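Long-range contacts in predicted protein (PDB 4MEA), which hydrolyses epoxides and is probably a secreted, Cif-type virulence factor built on the alpha/beta hydrolase fold: residues P266-N277 / Q294-H305; P76-H85 / V315-F324. One frame throughout, in Å; residues are numbered along the deposited sequence. Where two conformers were deposited one is given.

Interaction 1 (P266-N277 / Q294-H305); sequences PSMALTGQKGVN and QYTAIILPDTGH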
loop_
_atom_site.group_PDB
_atom_site.type_symbol
_atom_site.label_atom_id
_atom_site.label_comp_id
_atom_site.label_asym_id
_atom_site.label_seq_id
_atom_site.Cartn_x
_atom_site.Cartn_y
_atom_site.Cartn_z
ATOM N N PRO A 266 26.487 2.721 -23.282
ATOM C CA PRO A 266 25.628 1.547 -23.432
ATOM C C PRO A 266 24.946 1.226 -22.103
ATOM O O PRO A 266 25.579 1.297 -21.046
ATOM C CB PRO A 266 26.616 0.438 -23.808
ATOM C CG PRO A 266 27.796 1.170 -24.408
ATOM C CD PRO A 266 27.895 2.431 -23.617
ATOM N N SER A 267 23.665 0.890 -22.157
ATOM C CA SER A 267 22.924 0.559 -20.951
ATOM C C SER A 267 22.041 -0.657 -21.192
ATOM O O SER A 267 21.718 -0.990 -22.334
ATOM C CB SER A 267 22.081 1.746 -20.499
ATOM O OG SER A 267 21.101 2.075 -21.467
ATOM N N MET A 268 21.670 -1.328 -20.110
ATOM C CA MET A 268 20.777 -2.472 -20.194
ATOM C C MET A 268 19.698 -2.395 -19.124
ATOM O O MET A 268 19.981 -2.027 -17.977
ATOM C CB MET A 268 21.554 -3.787 -20.043
ATOM C CG MET A 268 20.655 -5.031 -20.014
ATOM S SD MET A 268 21.529 -6.576 -20.331
ATOM C CE MET A 268 22.606 -6.686 -18.903
ATOM N N ALA A 269 18.466 -2.722 -19.518
ATOM C CA ALA A 269 17.404 -3.064 -18.583
ATOM C C ALA A 269 17.320 -4.581 -18.548
ATOM O O ALA A 269 17.107 -5.225 -19.574
ATOM C CB ALA A 269 16.074 -2.465 -19.016
ATOM N N LEU A 270 17.526 -5.151 -17.368
ATOM C CA LEU A 270 17.507 -6.599 -17.200
ATOM C C LEU A 270 16.484 -6.918 -16.118
ATOM O O LEU A 270 16.636 -6.514 -14.967
ATOM C CB LEU A 270 18.910 -7.100 -16.828
ATOM C CG LEU A 270 19.120 -8.535 -16.362
ATOM C CD1 LEU A 270 18.706 -9.546 -17.436
ATOM C CD2 LEU A 270 20.592 -8.738 -15.968
ATOM N N THR A 271 15.422 -7.615 -16.498
ATOM C CA THR A 271 14.289 -7.778 -15.604
ATOM C C THR A 271 13.798 -9.219 -15.580
ATOM O O THR A 271 14.234 -10.056 -16.376
ATOM C CB THR A 271 13.116 -6.892 -16.042
ATOM O OG1 THR A 271 12.488 -7.480 -17.185
ATOM C CG2 THR A 271 13.592 -5.488 -16.388
ATOM N N GLY A 272 12.881 -9.501 -14.662
ATOM C CA GLY A 272 12.282 -10.818 -14.574
ATOM C C GLY A 272 10.830 -10.776 -14.998
ATOM O O GLY A 272 10.062 -9.946 -14.522
ATOM N N GLN A 273 10.459 -11.673 -15.907
ATOM C CA GLN A 273 9.084 -11.778 -16.379
ATOM C C GLN A 273 8.065 -11.859 -15.243
ATOM O O GLN A 273 6.965 -11.308 -15.360
ATOM C CB GLN A 273 8.943 -13.011 -17.273
ATOM C CG GLN A 273 7.535 -13.283 -17.771
ATOM C CD GLN A 273 7.420 -14.658 -18.417
ATOM O OE1 GLN A 273 7.889 -15.665 -17.867
ATOM N NE2 GLN A 273 6.808 -14.705 -19.596
ATOM N N LYS A 274 8.419 -12.554 -14.157
ATOM C CA LYS A 274 7.504 -12.744 -13.021
ATOM C C LYS A 274 7.715 -11.716 -11.911
ATOM O O LYS A 274 7.091 -11.800 -10.845
ATOM C CB LYS A 274 7.639 -14.155 -12.426
ATOM C CG LYS A 274 7.237 -15.274 -13.384
ATOM C CD LYS A 274 5.818 -15.070 -13.891
ATOM C CE LYS A 274 5.373 -16.224 -14.790
ATOM N NZ LYS A 274 4.035 -15.970 -15.407
ATOM N N GLY A 275 8.599 -10.757 -12.158
ATOM C CA GLY A 275 8.839 -9.685 -11.209
ATOM C C GLY A 275 8.149 -8.420 -11.691
ATOM O O GLY A 275 6.954 -8.425 -11.969
ATOM N N VAL A 276 8.905 -7.335 -11.802
ATOM C CA VAL A 276 8.360 -6.070 -12.296
ATOM C C VAL A 276 8.160 -6.141 -13.815
ATOM O O VAL A 276 7.374 -5.389 -14.387
ATOM C CB VAL A 276 9.260 -4.873 -11.900
ATOM C CG1 VAL A 276 8.595 -3.551 -12.287
ATOM C CG2 VAL A 276 9.522 -4.910 -10.394
ATOM N N ASN A 277 8.879 -7.057 -14.456
ATOM C CA ASN A 277 8.625 -7.412 -15.853
ATOM C C ASN A 277 9.034 -6.289 -16.823
ATOM O O ASN A 277 10.216 -5.949 -16.931
ATOM C CB ASN A 277 7.147 -7.836 -16.030
ATOM C CG ASN A 277 6.872 -8.476 -17.381
ATOM O OD1 ASN A 277 7.793 -8.779 -18.139
ATOM N ND2 ASN A 277 5.597 -8.687 -17.686
ATOM N N GLN A 294 22.449 1.776 -28.406
ATOM C CA GLN A 294 23.301 1.438 -27.262
ATOM C C GLN A 294 22.548 0.691 -26.158
ATOM O O GLN A 294 23.151 0.244 -25.178
ATOM C CB GLN A 294 23.901 2.705 -26.660
ATOM C CG GLN A 294 24.837 3.475 -27.557
ATOM C CD GLN A 294 25.397 4.693 -26.849
ATOM O OE1 GLN A 294 24.658 5.624 -26.508
ATOM N NE2 GLN A 294 26.707 4.684 -26.602
ATOM N N TYR A 295 21.236 0.554 -26.328
ATOM C CA TYR A 295 20.356 0.045 -25.274
ATOM C C TYR A 295 19.949 -1.418 -25.476
ATOM O O TYR A 295 19.426 -1.793 -26.531
ATOM C CB TYR A 295 19.108 0.928 -25.192
ATOM C CG TYR A 295 18.043 0.449 -24.227
ATOM C CD1 TYR A 295 18.294 0.383 -22.862
ATOM C CD2 TYR A 295 16.780 0.083 -24.678
ATOM C CE1 TYR A 295 17.324 -0.044 -21.974
ATOM C CE2 TYR A 295 15.794 -0.337 -23.790
ATOM C CZ TYR A 295 16.078 -0.400 -22.437
ATOM O OH TYR A 295 15.120 -0.821 -21.536
ATOM N N THR A 296 20.189 -2.233 -24.453
ATOM C CA THR A 296 19.792 -3.637 -24.456
ATOM C C THR A 296 18.693 -3.874 -23.423
ATOM O O THR A 296 18.778 -3.403 -22.289
ATOM C CB THR A 296 20.981 -4.560 -24.126
ATOM O OG1 THR A 296 21.970 -4.456 -25.154
ATOM C CG2 THR A 296 20.530 -6.008 -24.018
ATOM N N ALA A 297 17.664 -4.609 -23.820
ATOM C CA ALA A 297 16.573 -4.964 -22.920
ATOM C C ALA A 297 16.416 -6.474 -22.897
ATOM O O ALA A 297 16.191 -7.094 -23.935
ATOM C CB ALA A 297 15.281 -4.321 -23.382
ATOM N N ILE A 298 16.532 -7.065 -21.714
ATOM C CA ILE A 298 16.358 -8.502 -21.574
ATOM C C ILE A 298 15.388 -8.799 -20.447
ATOM O O ILE A 298 15.577 -8.357 -19.315
ATOM C CB ILE A 298 17.703 -9.215 -21.314
ATOM C CG1 ILE A 298 18.621 -9.055 -22.530
ATOM C CG2 ILE A 298 17.475 -10.698 -20.974
ATOM C CD1 ILE A 298 20.021 -9.613 -22.337
ATOM N N ILE A 299 14.325 -9.528 -20.768
ATOM C CA ILE A 299 13.405 -9.974 -19.741
ATOM C C ILE A 299 13.578 -11.483 -19.577
ATOM O O ILE A 299 13.342 -12.243 -20.510
ATOM C CB ILE A 299 11.957 -9.638 -20.112
ATOM C CG1 ILE A 299 11.803 -8.131 -20.374
ATOM C CG2 ILE A 299 10.996 -10.111 -19.023
ATOM C CD1 ILE A 299 10.358 -7.700 -20.636
ATOM N N LEU A 300 13.999 -11.920 -18.396
ATOM C CA LEU A 300 14.206 -13.346 -18.160
ATOM C C LEU A 300 12.885 -14.071 -17.869
ATOM O O LEU A 300 12.143 -13.688 -16.962
ATOM C CB LEU A 300 15.212 -13.575 -17.028
ATOM C CG LEU A 300 16.620 -13.000 -17.205
ATOM C CD1 LEU A 300 17.486 -13.358 -16.000
ATOM C CD2 LEU A 300 17.248 -13.515 -18.490
ATOM N N PRO A 301 12.590 -15.125 -18.645
ATOM C CA PRO A 301 11.358 -15.902 -18.434
ATOM C C PRO A 301 11.370 -16.679 -17.113
ATOM O O PRO A 301 12.448 -17.036 -16.630
ATOM C CB PRO A 301 11.328 -16.863 -19.636
ATOM C CG PRO A 301 12.746 -16.943 -20.107
ATOM C CD PRO A 301 13.385 -15.618 -19.785
ATOM N N ASP A 302 10.183 -16.906 -16.545
ATOM C CA ASP A 302 9.999 -17.735 -15.351
ATOM C C ASP A 302 10.840 -17.260 -14.170
ATOM O O ASP A 302 11.105 -18.032 -13.248
ATOM C CB ASP A 302 10.326 -19.202 -15.647
ATOM C CG ASP A 302 9.411 -19.805 -16.698
ATOM O OD1 ASP A 302 8.205 -19.468 -16.705
ATOM O OD2 ASP A 302 9.903 -20.611 -17.522
ATOM N N THR A 303 11.242 -15.992 -14.207
ATOM C CA THR A 303 12.112 -15.406 -13.187
ATOM C C THR A 303 11.411 -14.233 -12.517
ATOM O O THR A 303 10.889 -13.342 -13.191
ATOM C CB THR A 303 13.448 -14.909 -13.794
ATOM O OG1 THR A 303 14.115 -16.000 -14.435
ATOM C CG2 THR A 303 14.371 -14.312 -12.704
ATOM N N GLY A 304 11.392 -14.249 -11.190
ATOM C CA GLY A 304 10.770 -13.182 -10.425
ATOM C C GLY A 304 11.756 -12.065 -10.123
ATOM O O GLY A 304 12.790 -11.947 -10.770
ATOM N N HIS A 305 11.434 -11.260 -9.118
ATOM C CA HIS A 305 12.209 -10.074 -8.755
ATOM C C HIS A 305 13.626 -10.361 -8.232
ATOM O O HIS A 305 14.558 -9.595 -8.479
ATOM C CB HIS A 305 11.419 -9.282 -7.710
ATOM C CG HIS A 305 12.042 -7.976 -7.340
ATOM N ND1 HIS A 305 12.194 -6.943 -8.242
ATOM C CD2 HIS A 305 12.539 -7.529 -6.162
ATOM C CE1 HIS A 305 12.766 -5.916 -7.636
ATOM N NE2 HIS A 305 12.989 -6.247 -6.374
#

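Interaction 2 (P76-H85 / V315-F324); sequences PVMLSYMKDH and VEKSLSNFLF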
loop_
_atom_site.group_PDB
_atom_site.type_symbol
_atom_site.label_atom_id
_atom_site.label_comp_id
_atom_site.label_asym_id
_atom_site.label_seq_id
_atom_site.Cartn_x
_atom_site.Cartn_y
_atom_site.Cartn_z
ATOM N N PRO A 76 27.125 -14.938 -5.907
ATOM C CA PRO A 76 27.434 -15.932 -6.944
ATOM C C PRO A 76 27.976 -15.308 -8.232
ATOM O O PRO A 76 28.832 -15.912 -8.881
ATOM C CB PRO A 76 26.093 -16.646 -7.179
ATOM C CG PRO A 76 25.058 -15.789 -6.539
ATOM C CD PRO A 76 25.728 -15.018 -5.448
ATOM N N VAL A 77 27.505 -14.113 -8.584
ATOM C CA VAL A 77 28.016 -13.405 -9.758
ATOM C C VAL A 77 29.438 -12.917 -9.518
ATOM O O VAL A 77 30.291 -12.983 -10.407
ATOM C CB VAL A 77 27.137 -12.188 -10.127
ATOM C CG1 VAL A 77 27.679 -11.490 -11.376
ATOM C CG2 VAL A 77 25.687 -12.617 -10.326
ATOM N N MET A 78 29.684 -12.424 -8.307
ATOM C CA MET A 78 31.009 -11.966 -7.916
ATOM C C MET A 78 32.019 -13.096 -8.050
ATOM O O MET A 78 33.110 -12.904 -8.584
ATOM C CB MET A 78 30.984 -11.455 -6.478
ATOM C CG MET A 78 30.209 -10.161 -6.299
ATOM S SD MET A 78 30.033 -9.708 -4.567
ATOM C CE MET A 78 31.637 -9.001 -4.153
ATOM N N LEU A 79 31.653 -14.276 -7.561
ATOM C CA LEU A 79 32.543 -15.427 -7.631
ATOM C C LEU A 79 32.812 -15.824 -9.081
ATOM O O LEU A 79 33.930 -16.208 -9.439
ATOM C CB LEU A 79 31.970 -16.602 -6.829
ATOM C CG LEU A 79 31.962 -16.387 -5.307
ATOM C CD1 LEU A 79 31.251 -17.524 -4.595
ATOM C CD2 LEU A 79 33.376 -16.246 -4.789
ATOM N N SER A 80 31.787 -15.690 -9.912
ATOM C CA SER A 80 31.881 -16.041 -11.324
ATOM C C SER A 80 32.813 -15.111 -12.093
ATOM O O SER A 80 33.440 -15.518 -13.068
ATOM C CB SER A 80 30.495 -16.016 -11.975
ATOM O OG SER A 80 29.648 -17.007 -11.430
ATOM N N TYR A 81 32.903 -13.859 -11.656
ATOM C CA TYR A 81 33.670 -12.862 -12.406
ATOM C C TYR A 81 35.055 -12.537 -11.837
ATOM O O TYR A 81 35.893 -11.954 -12.532
ATOM C CB TYR A 81 32.867 -11.565 -12.548
ATOM C CG TYR A 81 31.619 -11.690 -13.401
ATOM C CD1 TYR A 81 31.410 -12.798 -14.214
ATOM C CD2 TYR A 81 30.650 -10.695 -13.395
ATOM C CE1 TYR A 81 30.264 -12.908 -14.999
ATOM C CE2 TYR A 81 29.507 -10.794 -14.178
ATOM C CZ TYR A 81 29.319 -11.899 -14.977
ATOM O OH TYR A 81 28.179 -11.989 -15.751
ATOM N N MET A 82 35.307 -12.909 -10.589
ATOM C CA MET A 82 36.495 -12.400 -9.901
ATOM C C MET A 82 37.821 -12.857 -10.514
ATOM O O MET A 82 38.845 -12.201 -10.333
ATOM C CB MET A 82 36.450 -12.700 -8.402
ATOM C CG MET A 82 36.402 -14.175 -8.046
ATOM S SD MET A 82 36.460 -14.384 -6.256
ATOM C CE MET A 82 36.649 -16.161 -6.167
ATOM N N LYS A 83 37.804 -13.971 -11.238
ATOM C CA LYS A 83 39.000 -14.431 -11.937
ATOM C C LYS A 83 39.493 -13.382 -12.937
ATOM O O LYS A 83 40.700 -13.195 -13.111
ATOM C CB LYS A 83 38.734 -15.755 -12.661
ATOM C CG LYS A 83 37.660 -15.660 -13.739
ATOM C CD LYS A 83 37.439 -16.986 -14.447
ATOM C CE LYS A 83 36.285 -16.887 -15.437
ATOM N NZ LYS A 83 36.037 -18.174 -16.146
ATOM N N ASP A 84 38.555 -12.695 -13.583
ATOM C CA ASP A 84 38.883 -11.781 -14.677
ATOM C C ASP A 84 38.605 -10.324 -14.341
ATOM O O ASP A 84 38.923 -9.442 -15.133
ATOM C CB ASP A 84 38.074 -12.134 -15.930
ATOM C CG ASP A 84 38.468 -13.463 -16.528
ATOM O OD1 ASP A 84 39.658 -13.828 -16.438
ATOM O OD2 ASP A 84 37.583 -14.142 -17.096
ATOM N N HIS A 85 37.988 -10.075 -13.188
ATOM C CA HIS A 85 37.528 -8.726 -12.852
ATOM C C HIS A 85 37.602 -8.438 -11.372
ATOM O O HIS A 85 37.319 -9.310 -10.549
ATOM C CB HIS A 85 36.079 -8.512 -13.308
ATOM C CG HIS A 85 35.902 -8.560 -14.794
ATOM N ND1 HIS A 85 36.066 -7.454 -15.597
ATOM C CD2 HIS A 85 35.603 -9.587 -15.624
ATOM C CE1 HIS A 85 35.870 -7.795 -16.858
ATOM N NE2 HIS A 85 35.585 -9.083 -16.902
ATOM N N VAL A 315 21.132 -14.261 -15.309
ATOM C CA VAL A 315 21.725 -12.959 -15.016
ATOM C C VAL A 315 23.159 -12.900 -15.549
ATOM O O VAL A 315 23.538 -11.954 -16.246
ATOM C CB VAL A 315 21.733 -12.655 -13.489
ATOM C CG1 VAL A 315 22.546 -11.409 -13.196
ATOM C CG2 VAL A 315 20.313 -12.511 -12.946
ATOM N N GLU A 316 23.951 -13.913 -15.208
ATOM C CA GLU A 316 25.361 -13.959 -15.598
ATOM C C GLU A 316 25.521 -13.930 -17.115
ATOM O O GLU A 316 26.328 -13.158 -17.655
ATOM C CB GLU A 316 26.052 -15.186 -14.976
ATOM C CG GLU A 316 26.296 -15.028 -13.478
ATOM C CD GLU A 316 26.442 -16.350 -12.726
ATOM O OE1 GLU A 316 26.478 -16.311 -11.476
ATOM O OE2 GLU A 316 26.518 -17.419 -13.373
ATOM N N LYS A 317 24.739 -14.755 -17.806
ATOM C CA LYS A 317 24.784 -14.776 -19.261
ATOM C C LYS A 317 24.421 -13.407 -19.838
ATOM O O LYS A 317 25.097 -12.916 -20.742
ATOM C CB LYS A 317 23.875 -15.865 -19.836
ATOM C CG LYS A 317 23.926 -15.933 -21.355
ATOM C CD LYS A 317 23.322 -17.216 -21.901
ATOM C CE LYS A 317 23.451 -17.267 -23.420
ATOM N NZ LYS A 317 23.084 -18.599 -23.983
ATOM N N SER A 318 23.366 -12.792 -19.308
ATOM C CA SER A 318 22.938 -11.469 -19.773
ATOM C C SER A 318 23.983 -10.388 -19.507
ATOM O O SER A 318 24.268 -9.556 -20.372
ATOM C CB SER A 318 21.599 -11.065 -19.140
ATOM O OG SER A 318 20.583 -12.021 -19.404
ATOM N N LEU A 319 24.553 -10.386 -18.309
ATOM C CA LEU A 319 25.587 -9.403 -17.992
ATOM C C LEU A 319 26.866 -9.643 -18.810
ATOM O O LEU A 319 27.474 -8.698 -19.318
ATOM C CB LEU A 319 25.917 -9.410 -16.498
ATOM C CG LEU A 319 24.862 -8.978 -15.478
ATOM C CD1 LEU A 319 25.372 -9.292 -14.074
ATOM C CD2 LEU A 319 24.498 -7.498 -15.599
ATOM N N SER A 320 27.271 -10.904 -18.936
ATOM C CA SER A 320 28.495 -11.227 -19.671
ATOM C C SER A 320 28.415 -10.797 -21.131
ATOM O O SER A 320 29.362 -10.215 -21.668
ATOM C CB SER A 320 28.808 -12.719 -19.571
ATOM O OG SER A 320 29.214 -13.038 -18.257
ATOM N N ASN A 321 27.279 -11.077 -21.762
ATOM C CA ASN A 321 27.069 -10.732 -23.165
ATOM C C ASN A 321 26.997 -9.225 -23.387
ATOM O O ASN A 321 27.454 -8.715 -24.414
ATOM C CB ASN A 321 25.795 -11.391 -23.700
ATOM C CG ASN A 321 25.946 -12.887 -23.883
ATOM O OD1 ASN A 321 27.064 -13.408 -23.923
ATOM N ND2 ASN A 321 24.820 -13.588 -24.002
ATOM N N PHE A 322 26.409 -8.520 -22.426
ATOM C CA PHE A 322 26.317 -7.068 -22.491
ATOM C C PHE A 322 27.627 -6.372 -22.121
ATOM O O PHE A 322 28.069 -5.460 -22.826
ATOM C CB PHE A 322 25.217 -6.564 -21.568
ATOM C CG PHE A 322 25.155 -5.071 -21.465
ATOM C CD1 PHE A 322 24.708 -4.309 -22.533
ATOM C CD2 PHE A 322 25.527 -4.429 -20.298
ATOM C CE1 PHE A 322 24.645 -2.927 -22.441
ATOM C CE2 PHE A 322 25.458 -3.052 -20.196
ATOM C CZ PHE A 322 25.017 -2.301 -21.270
ATOM N N LEU A 323 28.226 -6.785 -21.005
ATOM C CA LEU A 323 29.403 -6.106 -20.457
ATOM C C LEU A 323 30.681 -6.454 -21.212
ATOM O O LEU A 323 31.514 -5.585 -21.469
ATOM C CB LEU A 323 29.594 -6.443 -18.972
ATOM C CG LEU A 323 28.586 -5.878 -17.974
ATOM C CD1 LEU A 323 29.012 -6.195 -16.544
ATOM C CD2 LEU A 323 28.448 -4.370 -18.183
ATOM N N PHE A 324 30.828 -7.732 -21.550
ATOM C CA PHE A 324 32.036 -8.236 -22.195
ATOM C C PHE A 324 31.730 -8.674 -23.632
ATOM O O PHE A 324 31.943 -7.932 -24.591
ATOM C CB PHE A 324 32.599 -9.436 -21.413
ATOM C CG PHE A 324 32.462 -9.325 -19.906
ATOM C CD1 PHE A 324 32.800 -8.165 -19.239
ATOM C CD2 PHE A 324 32.001 -10.403 -19.162
ATOM C CE1 PHE A 324 32.676 -8.076 -17.851
ATOM C CE2 PHE A 324 31.875 -10.322 -17.777
ATOM C CZ PHE A 324 32.214 -9.160 -17.123
HETATM O O HOH W 1 29.051 -19.385 -12.649
#

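Interaction 1 (P266-N277 / Q294-H305)
Met268, Leu270, Thr296 and Ile298 meet on one face of two parallel strands, 267-272 and 295-300, whose axes diverge by only 13°. The Met268 chain turns at its last torsion, and SD lies 3.9 Å from Ile298 CD1 while also touching the Thr296 methyl. Leu270 and Ile298 run side by side, with Leu270 CD1 3.9 Å from Ile298 CG2. On the other face, Tyr295 swings CG opposite its own backbone N (chi1 175°), which lays the ring along the neighbouring strand: Ser267 OG comes to its edge, and Ala269 CB reaches OH at 3.2 Å. That hydroxyl is hydrogen-bonded to Val281 O. Between the two faces runs an unbroken ladder of backbone hydrogen bonds, among them Ile298 N to Ala269 O at 2.9 Å.

With helix 279-288 between them, the strands form a beta-alpha-beta crossover at one margin of the alpha/beta hydrolase sheet. The ladder leads into two turns, type I at Gly272-Gly275 and type II at Leu300-Thr303. Gln273, its chain extended, offers OE1 to Asp302 N at 2.9 Å, an almost straight bond (176°), while Lys274 N donates to Thr303 O at 2.8 Å. Thr271 OG1 sits against the Ile299 side chain and ties down the returning loop by donating to Asn277 O at 2.8 Å. Further out, Asp158 accepts from Gly272 N and Val276 N and is hydrogen-bonded to His305 ND1. His305 NE2 is hydrogen-bonded to Asp134 OD1, consistent with the histidine position of this fold's catalytic triad.

Interaction 2 (P76-H85 / V315-F324)
Glu316 lodges as a knob in a hole lined by Pro76, Val77, Ser80 and Tyr81, where helices 76-81 and 315-323 cross at -47°. Its CB faces Tyr81 OH at 3.9 Å. The first torsion sets CG opposite the carbonyl carbon, and from there the extended chain slides past Val77, whose CG2 is 4.0 Å from Glu316 CG. At the tip, OE1 approaches Ser80 OG to 3.2 Å; Ser80 was modelled in two conformers, so this approach is doubtful. In the conformer given, that hydroxyl donates to Pro76 O within its own helix and accepts from a water, which also donates to Glu316 OE2 over a longer 3.3 Å.

Deeper in the groove, Tyr81 points its phenol at the second helix. OH stands 2.9 Å from Glu316 O and equally 2.9 Å from Ser320 OG, and that carbonyl already accepts from both the amide and the hydroxyl of Ser320. Leu319 CD1 lies at the edge of the Tyr81 ring and also touches Val77 CG1. Over one Tyr81 face comes Phe324 CE2, giving a T-shaped pair with planes at 78°. The Phe324 ring is itself held between Leu323 CB on one face and His85 on the other; the imidazole lies nearly parallel to it (13°) but slid aside, with His85 NE2 3.2 Å from Phe324 CE1. His85 ND1 is hydrogen-bonded to Thr59 O, which helps fix the turn of that ring.

This layer flanks the central sheet of the alpha/beta hydrolase fold, and all three rings also touch Ile61 of strand 61-64. No cation from either segment meets the Glu316 carboxylate, so the contact seems to rest on Val77-Leu319 packing and the Tyr81-Phe324-His85 cluster, with Tyr81 OH closely approaching the second helix, rather than on charge pairing.

From the N terminus, after the first three strands the chain forms segment 76-85, which connects strand 61-64 to strand 87-90, then builds the middle of the sheet and the helices that follow strand 151-157. Interaction 1 closes a short loop, 16 residues containing helix 279-288, and adds the strand at the sheet's margin. Directly afterwards helix 307-323 returns over the sheet to segment 76-85, so interaction 2 closes a loop of 229 residues that encloses the whole of interaction 1. The two also touch: Phe322 CZ lies 3.4 Å from Ser267 C, and Met268 CE 3.6 Å from Ser318 O. Helix 307-323 thus bridges the late strands and helix 75-81.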